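Side-chain contacts in PHOX (Pseudomonas fluorescens, PDB 4A9V), which hydrolyses phosphate monoesters as an alkaline phosphatase, with a complex iron-calcium cofactor carried by a beta-propeller: residues 482-485 / 486-490; 513-516 / 517-520. All blocks are in the same frame, centred on the assembly; numbering follows the deposited sequence.

Contact 1: 482-485 / 486-490; sequences GFDK and AGRLW
Gly482 and Trp490 face each other as an antiparallel hydrogen-bonded pair: Trp490 N gives to Gly482 O at 2.8 Å and Gly482 N returns a bond to Trp490 O. Phe483 and Leu489 form the next, non-hydrogen-bonded pair, after which Asp484 N donates to Arg488 O. A type I beta turn from Asp484 to Gly487 reverses the chain, closed by Gly487 N on Asp484 O (3.0 Å); at Gly487 (phi 99°) a CB would collide with the carbonyl O of Ala486, which calls for glycine. This hairpin of strands 478-483 and 489-493 opens a four-stranded propeller blade. The Asp484 carboxylate, its CG set between backbone N and carbonyl carbon (chi1 60°), folds back over the turn to bond three residues of 486-490: Asp484 OD1 takes Arg488 N at 3.0 Å and, weakly, Gly487 N. Asp484 OD2 holds Arg488 NE in a 2.9 Å salt bridge through its syn lone pair, and receives Trp490 NE1, also at 2.9 Å, from above the carboxylate plane but within the indole plane. The carboxylate stands 75° from both guanidinium and indole planes. A water links Asp484 OD2 to Arg488 NH2, while Arg488 NH1 bonds to Leu10 O. Replacing Asp484 with an alanine would probably leave the indole N-H and the Arg488 charge without their mate. On the other face of the hairpin, Leu489 CD1 sits over the Phe483 ring, 4.0 Å from its centroid, a CH-pi contact.

Contact 2: 513-516 / 517-520; sequences CADP and ATGE
The tight loop between strands 510-514 and 521-526, the last two strands of their propeller blade, is built round Asp515, whose backbone and side chain both bind the segment that follows. Asp515 N donates to Glu520 O at 2.9 Å with an N-H...O angle of 162°, closing the base of the loop next to the strand end. Ala514 CA leans on the same carbonyl in a CA-H...O contact. Asp515 O then receives Gly519 N at 2.8 Å, nearly in line with its C=O bond, and a weak hydrogen bond from Thr518 N. Gly519 lies at a positive phi of 85°, where a CB would run into the preceding carbonyl oxygen.

The carboxylate binds the start of the loop. CG stands anti to the backbone N (chi1 -175°), and this brings OD1 up to the N-H groups just past Pro516. Ala517 N meets Asp515 OD1 at 2.9 Å nearly along its C-O bond, an Asx turn, and Thr518 N reaches the same Asp515 OD1 from well above the carboxylate plane at 3.3 Å. The Thr518 side chain crosses that of Asp515 at about a right angle, with Thr518 OG1 3.3 Å from Asp515 CB and CG2 against the carboxylate. Thr518 OG1 in turn accepts Glu520 N at 3.2 Å, an ST turn that carries the chain into the next strand. Outside the loop, Asp515 OD2 bonds to Ser8 OG, and Glu520 OE2 forms a salt bridge with Arg522 NE.

Two successive backbone N-H groups thus converge on one oxygen of the buried Asp515, and their dipoles are likely to favour the charged form of the carboxylate while fixing its rotation.

Contact 1 comes first in the chain and contact 2 follows it; their centres are about 10 Å apart, at turns of the same four-stranded antiparallel sheet. Contact 1 turns the chain between strands 478-483 and 489-493, contact 2 between 510-514 and 521-526. The middle strands, 489-493 and 510-514, are neighbours, and Leu489 O and Ala514 N, 2.8 Å apart, probably share a hydrogen bond there. Cys513 SG packs against both Arg488 CB and Trp490 CE2, while Pro516 CD rests near Gly487 O. Both turns sit at the end of the blade away from Asp479, the calcium ligand near the other end of strand 478-483, and so probably take no direct part in metal binding.

Contact 1: 482-485 / 486-490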
ATOM      1  N   GLY A 482      -0.595  10.568   2.723  1.00  6.21           N
ATOM      2  CA  GLY A 482      -1.866  11.066   2.223  1.00  6.47           C
ATOM      3  C   GLY A 482      -1.868  12.573   2.237  1.00  6.88           C
ATOM      4  O   GLY A 482      -1.389  13.176   3.181  1.00  9.60           O
ATOM      5  N   PHE A 483      -2.476  13.185   1.230  1.00  7.18           N
ATOM      6  CA  PHE A 483      -2.789  14.608   1.270  1.00  6.94           C
ATOM      7  C   PHE A 483      -4.224  14.802   1.725  1.00  7.47           C
ATOM      8  O   PHE A 483      -5.111  14.025   1.353  1.00  9.45           O
ATOM      9  CB  PHE A 483      -2.610  15.251  -0.108  1.00  7.67           C
ATOM     10  CG  PHE A 483      -1.225  15.775  -0.355  1.00  7.36           C
ATOM     11  CD1 PHE A 483      -0.805  16.945   0.251  1.00  8.35           C
ATOM     12  CD2 PHE A 483      -0.356  15.121  -1.220  1.00  8.00           C
ATOM     13  CE1 PHE A 483       0.455  17.440   0.027  1.00  8.84           C
ATOM     14  CE2 PHE A 483       0.917  15.612  -1.438  1.00  8.45           C
ATOM     15  CZ  PHE A 483       1.311  16.788  -0.835  1.00  8.78           C
ATOM     16  N   ASP A 484      -4.474  15.893   2.435  1.00  7.39           N
ATOM     17  CA  ASP A 484      -5.826  16.392   2.579  1.00  8.07           C
ATOM     18  C   ASP A 484      -6.056  17.571   1.643  1.00  8.77           C
ATOM     19  O   ASP A 484      -5.155  18.007   0.920  1.00  9.01           O
ATOM     20  CB  ASP A 484      -6.147  16.737   4.042  1.00  8.44           C
ATOM     21  CG  ASP A 484      -5.246  17.806   4.622  1.00  8.55           C
ATOM     22  OD1 ASP A 484      -4.771  18.675   3.867  1.00  9.07           O
ATOM     23  OD2 ASP A 484      -5.112  17.822   5.868  1.00  9.65           O
ATOM     24  N   LYS A 485      -7.293  18.048   1.593  1.00  8.74           N
ATOM     25  CA  LYS A 485      -7.677  19.060   0.614  1.00  9.59           C
ATOM     26  C   LYS A 485      -6.922  20.365   0.829  1.00  9.80           C
ATOM     27  O   LYS A 485      -6.662  21.099  -0.119  1.00 11.29           O
ATOM     28  CB  LYS A 485      -9.186  19.315   0.672  1.00  9.73           C
ATOM     29  CG  LYS A 485     -10.019  18.168   0.127  1.00 10.44           C
ATOM     30  CD  LYS A 485     -11.501  18.461   0.257  1.00 11.62           C
ATOM     31  CE  LYS A 485     -12.347  17.310  -0.255  1.00 12.51           C
ATOM     32  NZ  LYS A 485     -13.803  17.579  -0.110  1.00 15.49           N
ATOM     33  N   ALA A 486      -6.553  20.648   2.074  1.00  9.52           N
ATOM     34  CA  ALA A 486      -5.814  21.862   2.395  1.00  9.76           C
ATOM     35  C   ALA A 486      -4.368  21.806   1.919  1.00  9.10           C
ATOM     36  O   ALA A 486      -3.707  22.836   1.858  1.00 10.84           O
ATOM     37  CB  ALA A 486      -5.858  22.120   3.890  1.00 11.09           C
ATOM     38  N   GLY A 487      -3.858  20.605   1.664  1.00  8.94           N
ATOM     39  CA  GLY A 487      -2.477  20.444   1.227  1.00  8.78           C
ATOM     40  C   GLY A 487      -1.497  20.056   2.320  1.00  8.16           C
ATOM     41  O   GLY A 487      -0.288  20.130   2.114  1.00  9.25           O
ATOM     42  N   ARG A 488      -2.000  19.633   3.478  1.00  8.06           N
ATOM     43  CA  ARG A 488      -1.143  18.975   4.454  1.00  7.59           C
ATOM     44  C   ARG A 488      -0.746  17.596   3.933  1.00  7.00           C
ATOM     45  O   ARG A 488      -1.583  16.860   3.429  1.00  7.76           O
ATOM     46  CB  ARG A 488      -1.864  18.816   5.793  1.00  8.42           C
ATOM     47  CG  ARG A 488      -1.928  20.081   6.640  1.00  9.95           C
ATOM     48  CD  ARG A 488      -2.831  19.918   7.859  1.00 10.15           C
ATOM     49  NE  ARG A 488      -4.245  20.006   7.505  1.00  9.47           N
ATOM     50  CZ  ARG A 488      -4.940  21.138   7.462  1.00  9.24           C
ATOM     51  NH1 ARG A 488      -4.368  22.293   7.765  1.00 10.68           N
ATOM     52  NH2 ARG A 488      -6.213  21.106   7.092  1.00 10.17           N
ATOM     53  N   LEU A 489       0.518  17.244   4.126  1.00  7.19           N
ATOM     54  CA  LEU A 489       1.035  15.923   3.816  1.00  6.93           C
ATOM     55  C   LEU A 489       1.148  15.098   5.085  1.00  6.71           C
ATOM     56  O   LEU A 489       1.951  15.401   5.968  1.00  8.20           O
ATOM     57  CB  LEU A 489       2.410  16.035   3.148  1.00  7.78           C
ATOM     58  CG  LEU A 489       3.071  14.696   2.808  1.00  7.36           C
ATOM     59  CD1 LEU A 489       2.258  13.910   1.791  1.00  8.98           C
ATOM     60  CD2 LEU A 489       4.485  14.935   2.293  1.00 11.80           C
ATOM     61  N   TRP A 490       0.394  14.015   5.134  1.00  6.44           N
ATOM     62  CA  TRP A 490       0.373  13.112   6.275  1.00  6.53           C
ATOM     63  C   TRP A 490       1.278  11.939   5.996  1.00  6.42           C
ATOM     64  O   TRP A 490       1.266  11.380   4.899  1.00  7.32           O
ATOM     65  CB  TRP A 490      -1.059  12.652   6.528  1.00  6.77           C
ATOM     66  CG  TRP A 490      -1.991  13.789   6.848  1.00  6.83           C
ATOM     67  CD1 TRP A 490      -2.695  14.589   5.959  1.00  7.10           C
ATOM     68  CD2 TRP A 490      -2.283  14.326   8.170  1.00  7.61           C
ATOM     69  NE1 TRP A 490      -3.410  15.543   6.630  1.00  7.93           N
ATOM     70  CE2 TRP A 490      -3.210  15.432   7.967  1.00  7.86           C
ATOM     71  CE3 TRP A 490      -1.903  13.993   9.458  1.00  8.43           C
ATOM     72  CZ2 TRP A 490      -3.730  16.156   9.024  1.00  8.69           C
ATOM     73  CZ3 TRP A 490      -2.415  14.741  10.514  1.00  9.56           C
ATOM     74  CH2 TRP A 490      -3.326  15.781  10.303  1.00  9.38           C
TER
HETATM   75  O   HOH W   1      -7.541  18.427   6.900  1.00 11.78           O

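Contact 2: 513-516 / 517-520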
ATOM      1  N   CYS A 513       2.662  15.103  10.281  1.00  7.22           N
ATOM      2  CA  CYS A 513       2.090  16.010   9.311  1.00  7.38           C
ATOM      3  C   CYS A 513       3.155  17.003   8.882  1.00  7.65           C
ATOM      4  O   CYS A 513       3.900  17.519   9.712  1.00  8.79           O
ATOM      5  CB  CYS A 513       0.903  16.748   9.928  1.00  8.34           C
ATOM      6  SG  CYS A 513      -0.148  17.598   8.727  1.00 10.22           S
ATOM      7  N   ALA A 514       3.205  17.281   7.585  1.00  7.84           N
ATOM      8  CA  ALA A 514       4.252  18.109   7.006  1.00  8.08           C
ATOM      9  C   ALA A 514       3.667  19.223   6.145  1.00  7.98           C
ATOM     10  O   ALA A 514       2.627  19.052   5.492  1.00  8.16           O
ATOM     11  CB  ALA A 514       5.202  17.259   6.181  1.00  9.64           C
ATOM     12  N   ASP A 515       4.403  20.327   6.091  1.00  8.23           N
ATOM     13  CA  ASP A 515       4.130  21.450   5.201  1.00  8.82           C
ATOM     14  C   ASP A 515       5.051  21.344   3.984  1.00  8.85           C
ATOM     15  O   ASP A 515       6.267  21.467   4.116  1.00  9.27           O
ATOM     16  CB  ASP A 515       4.405  22.752   5.964  1.00 10.35           C
ATOM     17  CG  ASP A 515       4.049  23.987   5.175  1.00 11.80           C
ATOM     18  OD1 ASP A 515       4.285  24.007   3.955  1.00 13.76           O
ATOM     19  OD2 ASP A 515       3.549  24.954   5.784  1.00 14.29           O
ATOM     20  N   PRO A 516       4.485  21.043   2.807  1.00  8.61           N
ATOM     21  CA  PRO A 516       5.324  20.840   1.631  1.00  9.90           C
ATOM     22  C   PRO A 516       6.222  22.024   1.283  1.00  9.32           C
ATOM     23  O   PRO A 516       7.334  21.833   0.778  1.00 10.76           O
ATOM     24  CB  PRO A 516       4.300  20.588   0.523  1.00 10.63           C
ATOM     25  CG  PRO A 516       3.160  19.947   1.230  1.00  9.40           C
ATOM     26  CD  PRO A 516       3.082  20.669   2.548  1.00  9.26           C
ATOM     27  N   ALA A 517       5.747  23.238   1.532  1.00  9.56           N
ATOM     28  CA  ALA A 517       6.482  24.441   1.146  1.00 10.05           C
ATOM     29  C   ALA A 517       7.660  24.702   2.079  1.00 10.73           C
ATOM     30  O   ALA A 517       8.708  25.193   1.654  1.00 15.34           O
ATOM     31  CB  ALA A 517       5.554  25.646   1.120  1.00 12.92           C
ATOM     32  N   THR A 518       7.470  24.458   3.366  1.00 10.68           N
ATOM     33  CA  THR A 518       8.473  24.864   4.332  1.00 11.01           C
ATOM     34  C   THR A 518       9.345  23.702   4.769  1.00 10.25           C
ATOM     35  O   THR A 518      10.430  23.921   5.303  1.00 11.54           O
ATOM     36  CB  THR A 518       7.857  25.490   5.588  1.00 11.77           C
ATOM     37  OG1 THR A 518       7.192  24.467   6.331  1.00 11.30           O
ATOM     38  CG2 THR A 518       6.879  26.604   5.233  1.00 13.91           C
ATOM     39  N   GLY A 519       8.863  22.477   4.576  1.00  9.77           N
ATOM     40  CA  GLY A 519       9.564  21.294   5.026  1.00  8.56           C
ATOM     41  C   GLY A 519       9.305  20.908   6.469  1.00  8.37           C
ATOM     42  O   GLY A 519       9.784  19.871   6.913  1.00  8.95           O
ATOM     43  N   GLU A 520       8.561  21.734   7.206  1.00  8.36           N
ATOM     44  CA  GLU A 520       8.338  21.467   8.620  1.00  8.52           C
ATOM     45  C   GLU A 520       7.519  20.190   8.808  1.00  7.91           C
ATOM     46  O   GLU A 520       6.515  19.980   8.119  1.00  8.45           O
ATOM     47  CB  GLU A 520       7.633  22.647   9.293  1.00  9.77           C
ATOM     48  CG  GLU A 520       7.504  22.471  10.797  1.00 11.96           C
ATOM     49  CD  GLU A 520       6.861  23.646  11.510  1.00 13.31           C
ATOM     50  OE1 GLU A 520       6.436  24.619  10.847  1.00 18.35           O
ATOM     51  OE2 GLU A 520       6.709  23.547  12.747  1.00 15.46           O
TER